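Ispd/ispf bifunctional enzyme (Campylobacter jejuni, PDB 1W55) catalyses two separate steps of the deoxyxylulose isoprenoid pathway, making 4-diphosphocytidyl-2-C-methyl-D-erythritol from CTP and methylerythritol phosphate, and cyclising its 2-phosphate to the cyclodiphosphate with release of CMP. Local coordinates at residues Met4-Ala10 / Phe47-Thr53; Trp34-Lys39 / Phe63-Phe69; Asn40-Tyr45 / Leu101-Phe107; Leu114-Ile120 / Ile150-Leu155. One frame throughout, in Å; residues are numbered along the deposited sequence.

All four contacts belong to the cytidylyltransferase part of the chain and sample one mixed sheet and the helices on it. Contact 1 is a parallel strand pair, 4-9 with 50-54, at the nucleotide site. Contacts 2 and 3 share helix 33-42, which leads into strand 50-54; their centres are about 14 Å apart, and each touches contact 1, whose centre lies about 9 Å from that of contact 2 and about 13 Å from that of contact 3. Along the chain these three interleave. Contact 4 follows all three in the same sheet, touching contact 1 where Met4 meets Ile150. The helix shared by contacts 2 and 3 thus lies against the strand pair carrying CMP-binding residues.

Contact 1: residues Met4-Ala10 / Phe47-Thr53; sequences MSLIMLA and FKKIVVT. With C (cytidine-5'-monophosphate), chain D.
Thr53 OG1 is held from two directions: it accepts from Ala10 N at 3.0 Å and donates to O2 of the CMP cytosine, also at 3.0 Å. The hydroxyl thus links the C-terminal ends of the two strands to each other and to the base just beyond them. It gets there because chi1 of 68° sets OG1 between the backbone N and the carbonyl carbon, leaving CG2 to meet Leu9 CD2 at 3.7 Å. The ribose is fixed alongside, its O3' donating to Leu9 O at 2.6 Å.

Behind this site residues 4-9 and 50-53 run parallel, only 15° apart, linked by a ladder whose shortest rung is Met8 N to Val51 O at 2.7 Å. At the far end the Phe47 ring lies with one face under Leu6 CB, which stands 3.6 Å from the ring centroid in a CH-pi contact, while Met4 CE reaches Phe47 CE2 at 3.5 Å. Leu6 CD2 also touches Ile50 CG2.

Strand 91-96 pairs with the other edge of strand 4-9. Helix 76-84 packs on the face bearing Ile7 and Val51, and helix 33-42 on the face bearing Leu6, Met8 and Ile50.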
# COMPACT_ATOMS: atom_id res chain seq x y z
N MET A 4 -35.79 17.32 -10.51
CA MET A 4 -34.74 17.24 -11.50
C MET A 4 -34.68 15.83 -12.09
O MET A 4 -34.80 14.84 -11.36
CB MET A 4 -33.40 17.58 -10.84
CG MET A 4 -32.25 17.81 -11.81
SD MET A 4 -30.84 18.57 -11.00
CE MET A 4 -30.46 17.37 -9.70
N SER A 5 -34.50 15.77 -13.41
CA SER A 5 -34.23 14.52 -14.12
C SER A 5 -32.78 14.50 -14.59
O SER A 5 -32.07 15.50 -14.46
CB SER A 5 -35.18 14.37 -15.32
OG SER A 5 -36.52 14.27 -14.90
N LEU A 6 -32.33 13.36 -15.10
CA LEU A 6 -30.96 13.21 -15.56
C LEU A 6 -30.93 12.69 -17.00
O LEU A 6 -31.63 11.72 -17.32
CB LEU A 6 -30.16 12.28 -14.63
CG LEU A 6 -28.72 11.90 -15.04
CD1 LEU A 6 -27.80 13.11 -14.99
CD2 LEU A 6 -28.14 10.75 -14.20
N ILE A 7 -30.17 13.37 -17.86
CA ILE A 7 -29.88 12.86 -19.19
C ILE A 7 -28.39 12.56 -19.31
O ILE A 7 -27.55 13.46 -19.18
CB ILE A 7 -30.32 13.84 -20.31
CG1 ILE A 7 -31.84 14.09 -20.27
CG2 ILE A 7 -29.88 13.31 -21.68
CD1 ILE A 7 -32.31 15.20 -21.23
N MET A 8 -28.07 11.29 -19.54
CA MET A 8 -26.69 10.87 -19.80
C MET A 8 -26.49 10.78 -21.30
O MET A 8 -27.21 10.07 -22.00
CB MET A 8 -26.38 9.53 -19.13
CG MET A 8 -26.49 9.52 -17.60
SD MET A 8 -25.40 10.71 -16.76
CE MET A 8 -23.76 10.09 -17.25
N LEU A 9 -25.50 11.50 -21.81
CA LEU A 9 -25.26 11.54 -23.25
C LEU A 9 -24.21 10.50 -23.62
O LEU A 9 -23.05 10.66 -23.30
CB LEU A 9 -24.85 12.95 -23.69
CG LEU A 9 -25.94 14.03 -23.56
CD1 LEU A 9 -25.38 15.40 -23.81
CD2 LEU A 9 -27.13 13.77 -24.51
N ALA A 10 -24.63 9.44 -24.31
CA ALA A 10 -23.77 8.28 -24.53
C ALA A 10 -23.85 7.73 -25.95
O ALA A 10 -23.44 6.59 -26.20
CB ALA A 10 -24.12 7.18 -23.52
N PHE A 47 -33.30 11.33 -8.93
CA PHE A 47 -33.83 11.87 -10.18
C PHE A 47 -35.19 11.29 -10.50
O PHE A 47 -35.43 10.10 -10.30
CB PHE A 47 -32.87 11.62 -11.34
CG PHE A 47 -31.54 12.29 -11.19
CD1 PHE A 47 -30.42 11.57 -10.77
CD2 PHE A 47 -31.39 13.65 -11.48
CE1 PHE A 47 -29.17 12.18 -10.64
CE2 PHE A 47 -30.16 14.27 -11.36
CZ PHE A 47 -29.04 13.54 -10.94
N LYS A 48 -36.07 12.14 -11.02
CA LYS A 48 -37.43 11.77 -11.43
C LYS A 48 -37.41 10.76 -12.57
O LYS A 48 -38.26 9.86 -12.64
CB LYS A 48 -38.20 13.02 -11.86
CG LYS A 48 -39.71 12.87 -11.72
CD LYS A 48 -40.43 13.72 -12.73
CE LYS A 48 -41.95 13.60 -12.59
NZ LYS A 48 -42.60 14.88 -12.98
N LYS A 49 -36.45 10.94 -13.46
CA LYS A 49 -36.28 10.09 -14.62
C LYS A 49 -34.80 10.11 -14.97
O LYS A 49 -34.11 11.11 -14.74
CB LYS A 49 -37.12 10.64 -15.77
CG LYS A 49 -37.41 9.64 -16.88
CD LYS A 49 -38.12 10.29 -18.05
CE LYS A 49 -39.63 10.18 -17.92
NZ LYS A 49 -40.27 9.66 -19.16
N ILE A 50 -34.31 8.99 -15.49
CA ILE A 50 -32.95 8.91 -16.01
C ILE A 50 -32.98 8.44 -17.47
O ILE A 50 -33.47 7.36 -17.79
CB ILE A 50 -32.05 8.00 -15.13
CG1 ILE A 50 -32.02 8.54 -13.70
CG2 ILE A 50 -30.63 7.96 -15.69
CD1 ILE A 50 -31.61 7.52 -12.64
N VAL A 51 -32.47 9.29 -18.35
CA VAL A 51 -32.43 8.99 -19.78
C VAL A 51 -30.99 8.81 -20.25
O VAL A 51 -30.10 9.56 -19.85
CB VAL A 51 -33.16 10.09 -20.61
CG1 VAL A 51 -33.16 9.75 -22.11
CG2 VAL A 51 -34.60 10.27 -20.11
N VAL A 52 -30.77 7.80 -21.08
CA VAL A 52 -29.46 7.59 -21.70
C VAL A 52 -29.63 7.58 -23.21
O VAL A 52 -30.41 6.79 -23.75
CB VAL A 52 -28.83 6.24 -21.26
CG1 VAL A 52 -27.44 6.06 -21.89
CG2 VAL A 52 -28.75 6.13 -19.74
N THR A 53 -28.91 8.46 -23.90
CA THR A 53 -28.92 8.42 -25.36
C THR A 53 -27.91 7.38 -25.82
O THR A 53 -26.84 7.25 -25.22
CB THR A 53 -28.60 9.79 -25.98
OG1 THR A 53 -27.23 10.12 -25.71
CG2 THR A 53 -29.40 10.91 -25.31
OP3 C D . -17.19 15.47 -26.79
P C D . -18.33 15.25 -27.75
OP1 C D . -17.95 14.36 -28.91
OP2 C D . -19.10 16.50 -28.11
O5' C D . -19.36 14.30 -26.95
C5' C D . -19.96 14.71 -25.72
C4' C D . -20.97 13.66 -25.27
O4' C D . -22.13 13.65 -26.11
C3' C D . -20.41 12.25 -25.29
O3' C D . -20.76 11.65 -24.06
C2' C D . -21.11 11.55 -26.43
O2' C D . -21.31 10.16 -26.21
C1' C D . -22.42 12.31 -26.52
N1 C D . -22.92 12.32 -27.90
C2 C D . -24.25 11.90 -28.13
O2 C D . -24.97 11.53 -27.16
N3 C D . -24.71 11.90 -29.39
C4 C D . -23.93 12.28 -30.43
N4 C D . -24.42 12.27 -31.70
C5 C D . -22.62 12.70 -30.22
C6 C D . -22.13 12.71 -28.92

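Contact 2: residues Trp34-Lys39 / Phe63-Phe69; sequences WLYATK and FTKNYEF
Tyr67 receives Thr38 and Leu35 on different parts of its ring, and the packing here is close. Thr38 CG2 sits over one face, 3.8 Å from the ring centroid in a CH-pi contact, and Asn66 CB lies against the opposite face. Leu35 CD1 arrives at the edge, 3.7 Å from Tyr67 CE1. The threonine methyl is available for the ring because its hydroxyl turns back onto the helix: with chi1 at -54°, OG1 bonds to Trp34 O at 2.7 Å. That carbonyl also takes Thr38 N, from the opposite face of its plane.

Trp34 makes a second packed patch. Its CH2 meets Phe69 CZ at 3.7 Å, the six-membered ring and the Phe69 ring standing 77° apart, while CZ2 touches Phe63 CB. The Phe63 ring leads away and stacks on Phe334 of a neighbouring subunit.

The contact thins toward solvent at Lys39, where CG passes 3.7 Å from Tyr67 OH and the ammonium group forms a salt bridge with Asp31. Thr64 offers its methyl to Trp34; its hydroxyl accepts from Asn66 N in an ST turn.

Thr38 and Tyr67 also touch Ile50, so helix and loop meet over strand 50-54 of the sheet. No hydrogen bond joins residues 34-39 to 63-69, so the helix is held to the loop 63-67 and the start of strand 68-71 by aromatic and aliphatic surfaces, the Thr38 and Thr64 hydroxyls being used locally.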
# COMPACT_ATOMS: atom_id res chain seq x y z
N TRP A 34 -20.24 3.38 -19.69
CA TRP A 34 -21.47 4.19 -19.76
C TRP A 34 -22.35 3.89 -18.56
O TRP A 34 -22.99 4.77 -18.00
CB TRP A 34 -22.25 3.94 -21.07
CG TRP A 34 -22.84 2.54 -21.19
CD1 TRP A 34 -22.28 1.45 -21.81
CD2 TRP A 34 -24.11 2.09 -20.70
NE1 TRP A 34 -23.11 0.37 -21.73
CE2 TRP A 34 -24.24 0.73 -21.04
CE3 TRP A 34 -25.16 2.70 -19.99
CZ2 TRP A 34 -25.36 -0.04 -20.68
CZ3 TRP A 34 -26.26 1.95 -19.63
CH2 TRP A 34 -26.36 0.59 -19.97
N LEU A 35 -22.37 2.62 -18.15
CA LEU A 35 -23.16 2.19 -17.00
C LEU A 35 -22.50 2.66 -15.71
O LEU A 35 -23.17 3.18 -14.82
CB LEU A 35 -23.40 0.68 -17.03
CG LEU A 35 -24.23 0.04 -15.91
CD1 LEU A 35 -25.66 0.66 -15.80
CD2 LEU A 35 -24.29 -1.48 -16.11
N TYR A 36 -21.18 2.51 -15.62
CA TYR A 36 -20.44 3.04 -14.47
C TYR A 36 -20.71 4.54 -14.25
O TYR A 36 -21.00 4.96 -13.13
CB TYR A 36 -18.94 2.77 -14.62
CG TYR A 36 -18.14 3.10 -13.39
CD1 TYR A 36 -17.76 2.10 -12.49
CD2 TYR A 36 -17.75 4.42 -13.12
CE1 TYR A 36 -17.01 2.41 -11.34
CE2 TYR A 36 -17.01 4.74 -11.98
CZ TYR A 36 -16.65 3.74 -11.10
OH TYR A 36 -15.92 4.06 -9.97
N ALA A 37 -20.59 5.35 -15.30
CA ALA A 37 -20.83 6.80 -15.20
C ALA A 37 -22.26 7.14 -14.79
O ALA A 37 -22.48 8.02 -13.96
CB ALA A 37 -20.46 7.51 -16.51
N THR A 38 -23.23 6.43 -15.38
CA THR A 38 -24.65 6.64 -15.07
C THR A 38 -24.96 6.27 -13.62
O THR A 38 -25.64 7.02 -12.91
CB THR A 38 -25.55 5.86 -16.05
OG1 THR A 38 -25.21 6.20 -17.40
CG2 THR A 38 -26.97 6.34 -15.94
N LYS A 39 -24.45 5.12 -13.18
CA LYS A 39 -24.61 4.66 -11.79
C LYS A 39 -24.06 5.69 -10.82
O LYS A 39 -24.71 6.01 -9.83
CB LYS A 39 -23.92 3.31 -11.57
CG LYS A 39 -24.73 2.11 -12.02
CD LYS A 39 -24.07 0.80 -11.59
CE LYS A 39 -24.99 -0.38 -11.76
NZ LYS A 39 -24.22 -1.66 -11.69
N PHE A 63 -28.26 -4.66 -19.89
CA PHE A 63 -27.40 -4.39 -18.74
C PHE A 63 -28.15 -3.78 -17.56
O PHE A 63 -27.63 -3.74 -16.44
CB PHE A 63 -26.24 -3.47 -19.14
CG PHE A 63 -25.17 -4.15 -19.94
CD1 PHE A 63 -25.35 -4.40 -21.29
CD2 PHE A 63 -23.98 -4.55 -19.33
CE1 PHE A 63 -24.36 -5.04 -22.03
CE2 PHE A 63 -22.99 -5.19 -20.06
CZ PHE A 63 -23.18 -5.43 -21.41
N THR A 64 -29.35 -3.28 -17.81
CA THR A 64 -30.14 -2.67 -16.75
C THR A 64 -31.60 -2.48 -17.17
O THR A 64 -31.91 -2.44 -18.36
CB THR A 64 -29.51 -1.32 -16.30
OG1 THR A 64 -30.33 -0.71 -15.29
CG2 THR A 64 -29.51 -0.29 -17.43
N LYS A 65 -32.47 -2.34 -16.18
CA LYS A 65 -33.88 -2.03 -16.40
C LYS A 65 -34.23 -0.67 -15.79
O LYS A 65 -35.39 -0.27 -15.78
CB LYS A 65 -34.76 -3.14 -15.81
CG LYS A 65 -34.32 -3.65 -14.42
CD LYS A 65 -34.88 -5.04 -14.11
CE LYS A 65 -33.83 -6.13 -14.28
NZ LYS A 65 -34.33 -7.26 -15.13
N ASN A 66 -33.22 0.04 -15.29
CA ASN A 66 -33.41 1.26 -14.50
C ASN A 66 -33.50 2.58 -15.26
O ASN A 66 -33.84 3.61 -14.68
CB ASN A 66 -32.31 1.39 -13.44
CG ASN A 66 -32.45 0.36 -12.33
OD1 ASN A 66 -33.56 -0.04 -11.98
ND2 ASN A 66 -31.32 -0.05 -11.76
N TYR A 67 -33.18 2.58 -16.55
CA TYR A 67 -33.13 3.84 -17.29
C TYR A 67 -33.97 3.80 -18.54
O TYR A 67 -34.30 2.73 -19.06
CB TYR A 67 -31.70 4.20 -17.69
CG TYR A 67 -30.65 3.95 -16.63
CD1 TYR A 67 -29.54 3.16 -16.90
CD2 TYR A 67 -30.77 4.51 -15.36
CE1 TYR A 67 -28.58 2.93 -15.93
CE2 TYR A 67 -29.82 4.28 -14.38
CZ TYR A 67 -28.73 3.48 -14.68
OH TYR A 67 -27.77 3.24 -13.72
N GLU A 68 -34.32 4.98 -19.03
CA GLU A 68 -34.94 5.07 -20.34
C GLU A 68 -33.86 5.30 -21.38
O GLU A 68 -32.99 6.16 -21.21
CB GLU A 68 -35.99 6.17 -20.36
CG GLU A 68 -37.25 5.79 -19.60
CD GLU A 68 -38.40 6.74 -19.84
OE1 GLU A 68 -38.95 7.24 -18.84
OE2 GLU A 68 -38.75 6.98 -21.03
N PHE A 69 -33.90 4.50 -22.44
CA PHE A 69 -32.95 4.65 -23.52
C PHE A 69 -33.62 5.30 -24.72
O PHE A 69 -34.79 5.03 -25.00
CB PHE A 69 -32.37 3.29 -23.91
CG PHE A 69 -31.49 2.70 -22.85
CD1 PHE A 69 -32.02 1.82 -21.91
CD2 PHE A 69 -30.14 3.04 -22.79
CE1 PHE A 69 -31.22 1.27 -20.92
CE2 PHE A 69 -29.32 2.51 -21.79
CZ PHE A 69 -29.85 1.62 -20.86

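Contact 3: residues Asn40-Tyr45 / Leu101-Phe107; sequences NLSSFY and LVSKNLF
Phe44 and Phe107 run antiparallel alongside one another, so that each ring lies beside the stem of the other. Phe44 CB stands over the centre of the Phe107 ring, 3.7 Å from its centroid, while Phe107 CB comes to 3.6 Å from Phe44 CD1. The ring planes are inclined at 57°. The Tyr45 side chain runs across that of Phe107, bringing its CB to Phe107 CZ and completing a three-ring aromatic cluster.

The faces of Phe44 are both occupied. Asn40 O lies over the centre of one, and Lys104 CA over the other, 3.8 Å from the centroid and offset toward the rim. Lys104 runs back along the ring, its chain bent at chi2 (60°), until NZ bonds to Phe44 O at 2.9 Å; a water bridges the same ammonium group to Ser43 O. At the ring's edge, near its plane, lies Val102 O.

That carbonyl is gripped twice. Asn40 ND2 donates to it at 2.8 Å with an N-H...O angle of 172°, lying in the carbonyl plane on a lone pair, and Val102 O is almost in the amide plane of Asn40. A second water connects Asn40 OD1 to the same oxygen. Leu41 CD1 packs on Val102 CG1 at 3.9 Å.

Ser103 is the N-cap of helix 104-111, its OG accepting from Leu106 N and also bonded to Glu186. A capped helix start thus docks against the last part of helix 33-42 and the type I turn Ser42-Tyr45, two neighbouring elements of the helical layer over strands 4-9 and 91-96, as in an alpha/beta nucleotidyltransferase fold.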
# COMPACT_ATOMS: atom_id res chain seq x y z
N ASN A 40 -22.86 6.20 -11.11
CA ASN A 40 -22.20 7.23 -10.30
C ASN A 40 -23.08 8.48 -10.07
O ASN A 40 -23.32 8.88 -8.93
CB ASN A 40 -20.87 7.62 -10.96
CG ASN A 40 -20.11 8.71 -10.20
OD1 ASN A 40 -19.75 8.52 -9.03
ND2 ASN A 40 -19.85 9.84 -10.87
N LEU A 41 -23.54 9.10 -11.16
CA LEU A 41 -24.38 10.30 -11.08
C LEU A 41 -25.74 10.00 -10.46
O LEU A 41 -26.25 10.79 -9.67
CB LEU A 41 -24.56 10.89 -12.49
CG LEU A 41 -24.07 12.32 -12.73
CD1 LEU A 41 -22.87 12.68 -11.84
CD2 LEU A 41 -23.71 12.49 -14.18
N SER A 42 -26.32 8.86 -10.81
CA SER A 42 -27.61 8.44 -10.29
C SER A 42 -27.60 8.31 -8.76
O SER A 42 -28.61 8.57 -8.11
CB SER A 42 -28.04 7.12 -10.94
OG SER A 42 -29.13 6.54 -10.23
N SER A 43 -26.45 7.92 -8.20
CA SER A 43 -26.29 7.76 -6.75
C SER A 43 -26.30 9.09 -5.97
O SER A 43 -26.39 9.08 -4.74
CB SER A 43 -25.02 6.97 -6.44
OG SER A 43 -23.86 7.80 -6.47
N PHE A 44 -26.20 10.22 -6.67
CA PHE A 44 -26.10 11.53 -6.02
C PHE A 44 -27.45 12.13 -5.64
O PHE A 44 -27.52 13.02 -4.79
CB PHE A 44 -25.33 12.55 -6.88
CG PHE A 44 -23.88 12.20 -7.11
CD1 PHE A 44 -23.17 12.80 -8.14
CD2 PHE A 44 -23.22 11.26 -6.30
CE1 PHE A 44 -21.83 12.48 -8.38
CE2 PHE A 44 -21.88 10.93 -6.52
CZ PHE A 44 -21.19 11.54 -7.56
N TYR A 45 -28.52 11.66 -6.27
CA TYR A 45 -29.80 12.37 -6.24
C TYR A 45 -30.94 11.46 -6.69
O TYR A 45 -30.74 10.63 -7.57
CB TYR A 45 -29.71 13.60 -7.14
CG TYR A 45 -30.90 14.55 -7.06
CD1 TYR A 45 -30.95 15.56 -6.10
CD2 TYR A 45 -31.95 14.44 -7.96
CE1 TYR A 45 -32.04 16.44 -6.04
CE2 TYR A 45 -33.04 15.30 -7.91
CZ TYR A 45 -33.08 16.29 -6.95
OH TYR A 45 -34.17 17.13 -6.92
N LEU A 101 -15.74 10.13 -13.53
CA LEU A 101 -15.50 10.19 -12.09
C LEU A 101 -15.99 11.47 -11.40
O LEU A 101 -15.40 11.91 -10.40
CB LEU A 101 -14.01 10.02 -11.80
CG LEU A 101 -13.32 8.70 -12.18
CD1 LEU A 101 -11.82 8.78 -11.86
CD2 LEU A 101 -13.95 7.50 -11.48
N VAL A 102 -17.06 12.06 -11.93
CA VAL A 102 -17.66 13.26 -11.34
C VAL A 102 -17.96 13.01 -9.87
O VAL A 102 -18.63 12.03 -9.52
CB VAL A 102 -18.96 13.67 -12.08
CG1 VAL A 102 -19.65 14.80 -11.33
CG2 VAL A 102 -18.66 14.10 -13.52
N SER A 103 -17.45 13.89 -9.01
CA SER A 103 -17.57 13.74 -7.55
C SER A 103 -18.90 14.26 -7.00
O SER A 103 -19.53 15.14 -7.60
CB SER A 103 -16.42 14.48 -6.85
OG SER A 103 -16.74 15.85 -6.70
N LYS A 104 -19.29 13.72 -5.85
CA LYS A 104 -20.48 14.18 -5.12
C LYS A 104 -20.35 15.65 -4.73
O LYS A 104 -21.34 16.40 -4.67
CB LYS A 104 -20.68 13.31 -3.88
CG LYS A 104 -21.80 13.75 -2.94
CD LYS A 104 -23.15 13.76 -3.63
CE LYS A 104 -24.25 14.07 -2.64
NZ LYS A 104 -25.39 13.15 -2.86
N ASN A 105 -19.11 16.04 -4.47
CA ASN A 105 -18.75 17.40 -4.12
C ASN A 105 -19.15 18.40 -5.21
O ASN A 105 -19.84 19.38 -4.93
CB ASN A 105 -17.24 17.44 -3.89
CG ASN A 105 -16.79 18.68 -3.17
OD1 ASN A 105 -16.56 19.72 -3.79
ND2 ASN A 105 -16.64 18.57 -1.85
N LEU A 106 -18.71 18.14 -6.45
CA LEU A 106 -19.06 19.01 -7.57
C LEU A 106 -20.57 19.05 -7.75
O LEU A 106 -21.13 20.11 -8.00
CB LEU A 106 -18.38 18.57 -8.87
CG LEU A 106 -18.78 19.29 -10.17
CD1 LEU A 106 -18.46 20.78 -10.09
CD2 LEU A 106 -18.08 18.65 -11.37
N PHE A 107 -21.22 17.90 -7.61
CA PHE A 107 -22.67 17.82 -7.72
C PHE A 107 -23.35 18.79 -6.75
O PHE A 107 -24.24 19.54 -7.15
CB PHE A 107 -23.17 16.39 -7.49
CG PHE A 107 -24.67 16.25 -7.47
CD1 PHE A 107 -25.37 15.92 -8.62
CD2 PHE A 107 -25.38 16.45 -6.28
CE1 PHE A 107 -26.75 15.80 -8.60
CE2 PHE A 107 -26.76 16.33 -6.25
CZ PHE A 107 -27.45 16.01 -7.41
O HOH W 1 -17.90 9.70 -7.32
O HOH W 2 -25.29 10.20 -2.11

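Contact 4: residues Leu114-Ile120 / Ile150-Leu155; sequences LDKADCI and ISKTKL
Backbone hydrogen bonds carry the centre of this antiparallel contact. Ile120 and Ile150 form a hydrogen-bonded pair, Ile120 N donating to Ile150 O at 2.7 Å and Ile150 N to Ile120 O at 2.9 Å. Next to it, Cys119 and Ser151 form a non-hydrogen-bonded pair, their CA atoms 4.3 Å apart. The ladder ends with Lys152 N to Asp118 O at 3.2 Å. Two CA-H...O contacts, from Cys119 CA to Ile150 O and from Ser151 CA to Asp118 O, lie between these rungs.

The charged interaction is a salt bridge of 3.3 Å between Asp118 OD1 and Lys152 NZ. The lysine chain reaches across to the neighbouring segment, and a turn at its end (chi4 47°) brings NZ to the carboxylate. Asp118 OD2 has a different partner, Lys179 N, so the two carboxylate oxygens are engaged separately; the paired charges would probably favour the ionised acid. Leu155 CD1 rests on the same carboxylate, 3.4 Å from Asp118 OD1.

Apolar packing is provided by Leu114 CD1, which meets Ile150 CG2 at 3.5 Å, the two side chains crossing at about a right angle.

Strand 119-124 is bordered on its other edge by strand 180-184, and strand 149-152 by strand 91-96. Helix 104-111 covers the Ile120 and Ile150 face through Leu110, whereas helix 169-174 packs on Cys119 and Leu155; Lys152 is the N-cap residue of helix 153-159, which follows directly.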
# COMPACT_ATOMS: atom_id res chain seq x y z
N LEU A 114 -28.60 26.32 -7.67
CA LEU A 114 -29.71 26.09 -8.59
C LEU A 114 -30.53 27.32 -9.00
O LEU A 114 -30.91 27.45 -10.16
CB LEU A 114 -30.65 25.03 -8.01
CG LEU A 114 -31.60 24.30 -8.96
CD1 LEU A 114 -30.87 23.84 -10.21
CD2 LEU A 114 -32.27 23.14 -8.26
N ASP A 115 -30.79 28.21 -8.04
CA ASP A 115 -31.67 29.36 -8.29
C ASP A 115 -30.96 30.61 -8.81
O ASP A 115 -31.61 31.60 -9.14
CB ASP A 115 -32.48 29.70 -7.02
CG ASP A 115 -33.36 28.54 -6.56
OD1 ASP A 115 -34.08 27.95 -7.39
OD2 ASP A 115 -33.38 28.16 -5.37
N LYS A 116 -29.63 30.55 -8.91
CA LYS A 116 -28.83 31.71 -9.32
C LYS A 116 -28.94 32.08 -10.80
O LYS A 116 -28.66 33.22 -11.17
CB LYS A 116 -27.36 31.52 -8.93
CG LYS A 116 -27.11 31.45 -7.43
CD LYS A 116 -26.03 32.44 -6.97
CE LYS A 116 -25.91 32.50 -5.44
NZ LYS A 116 -25.92 31.15 -4.78
N ALA A 117 -29.34 31.14 -11.65
CA ALA A 117 -29.32 31.36 -13.11
C ALA A 117 -30.19 30.35 -13.89
O ALA A 117 -30.89 29.53 -13.28
CB ALA A 117 -27.87 31.36 -13.64
N ASP A 118 -30.15 30.43 -15.22
CA ASP A 118 -30.89 29.49 -16.07
C ASP A 118 -30.11 28.19 -16.32
O ASP A 118 -30.72 27.14 -16.57
CB ASP A 118 -31.26 30.14 -17.40
CG ASP A 118 -32.07 31.40 -17.24
OD1 ASP A 118 -33.07 31.38 -16.49
OD2 ASP A 118 -31.76 32.47 -17.81
N CYS A 119 -28.79 28.27 -16.25
CA CYS A 119 -27.93 27.12 -16.46
C CYS A 119 -26.75 27.19 -15.49
O CYS A 119 -26.10 28.24 -15.37
CB CYS A 119 -27.45 27.08 -17.91
SG CYS A 119 -26.32 25.74 -18.33
N ILE A 120 -26.50 26.09 -14.78
CA ILE A 120 -25.38 25.99 -13.84
C ILE A 120 -24.35 24.98 -14.34
O ILE A 120 -24.68 23.82 -14.61
CB ILE A 120 -25.84 25.56 -12.43
CG1 ILE A 120 -27.29 26.04 -12.12
CG2 ILE A 120 -24.81 26.01 -11.37
CD1 ILE A 120 -27.48 27.57 -12.04
N ILE A 150 -26.72 21.85 -15.15
CA ILE A 150 -28.14 21.86 -14.81
C ILE A 150 -28.81 23.05 -15.50
O ILE A 150 -28.31 24.18 -15.43
CB ILE A 150 -28.36 21.95 -13.28
CG1 ILE A 150 -27.62 20.85 -12.54
CG2 ILE A 150 -29.85 21.86 -12.95
CD1 ILE A 150 -27.51 21.10 -11.04
N SER A 151 -29.94 22.78 -16.13
CA SER A 151 -30.68 23.80 -16.85
C SER A 151 -32.15 23.70 -16.51
O SER A 151 -32.64 22.64 -16.10
CB SER A 151 -30.51 23.63 -18.36
OG SER A 151 -29.15 23.73 -18.74
N LYS A 152 -32.86 24.82 -16.68
CA LYS A 152 -34.31 24.79 -16.67
C LYS A 152 -34.71 24.10 -17.97
O LYS A 152 -34.28 24.50 -19.06
CB LYS A 152 -34.91 26.20 -16.60
CG LYS A 152 -34.48 27.01 -15.37
CD LYS A 152 -35.69 27.47 -14.54
CE LYS A 152 -35.31 28.53 -13.49
NZ LYS A 152 -34.45 29.63 -14.06
N THR A 153 -35.49 23.04 -17.81
CA THR A 153 -35.89 22.17 -18.91
C THR A 153 -36.53 22.93 -20.07
O THR A 153 -36.14 22.74 -21.24
CB THR A 153 -36.83 21.11 -18.37
OG1 THR A 153 -36.19 20.43 -17.29
CG2 THR A 153 -37.08 20.02 -19.41
N LYS A 154 -37.48 23.80 -19.75
CA LYS A 154 -38.23 24.52 -20.78
C LYS A 154 -37.30 25.40 -21.61
O LYS A 154 -37.45 25.47 -22.83
CB LYS A 154 -39.38 25.34 -20.15
CG LYS A 154 -40.44 24.47 -19.45
CD LYS A 154 -41.57 25.32 -18.86
CE LYS A 154 -41.45 25.47 -17.34
NZ LYS A 154 -42.52 24.73 -16.60
N LEU A 155 -36.34 26.05 -20.96
CA LEU A 155 -35.39 26.93 -21.65
C LEU A 155 -34.42 26.18 -22.55
O LEU A 155 -34.08 26.66 -23.64
CB LEU A 155 -34.61 27.79 -20.65
CG LEU A 155 -35.40 28.95 -20.02
CD1 LEU A 155 -34.51 29.74 -19.09
CD2 LEU A 155 -36.05 29.88 -21.06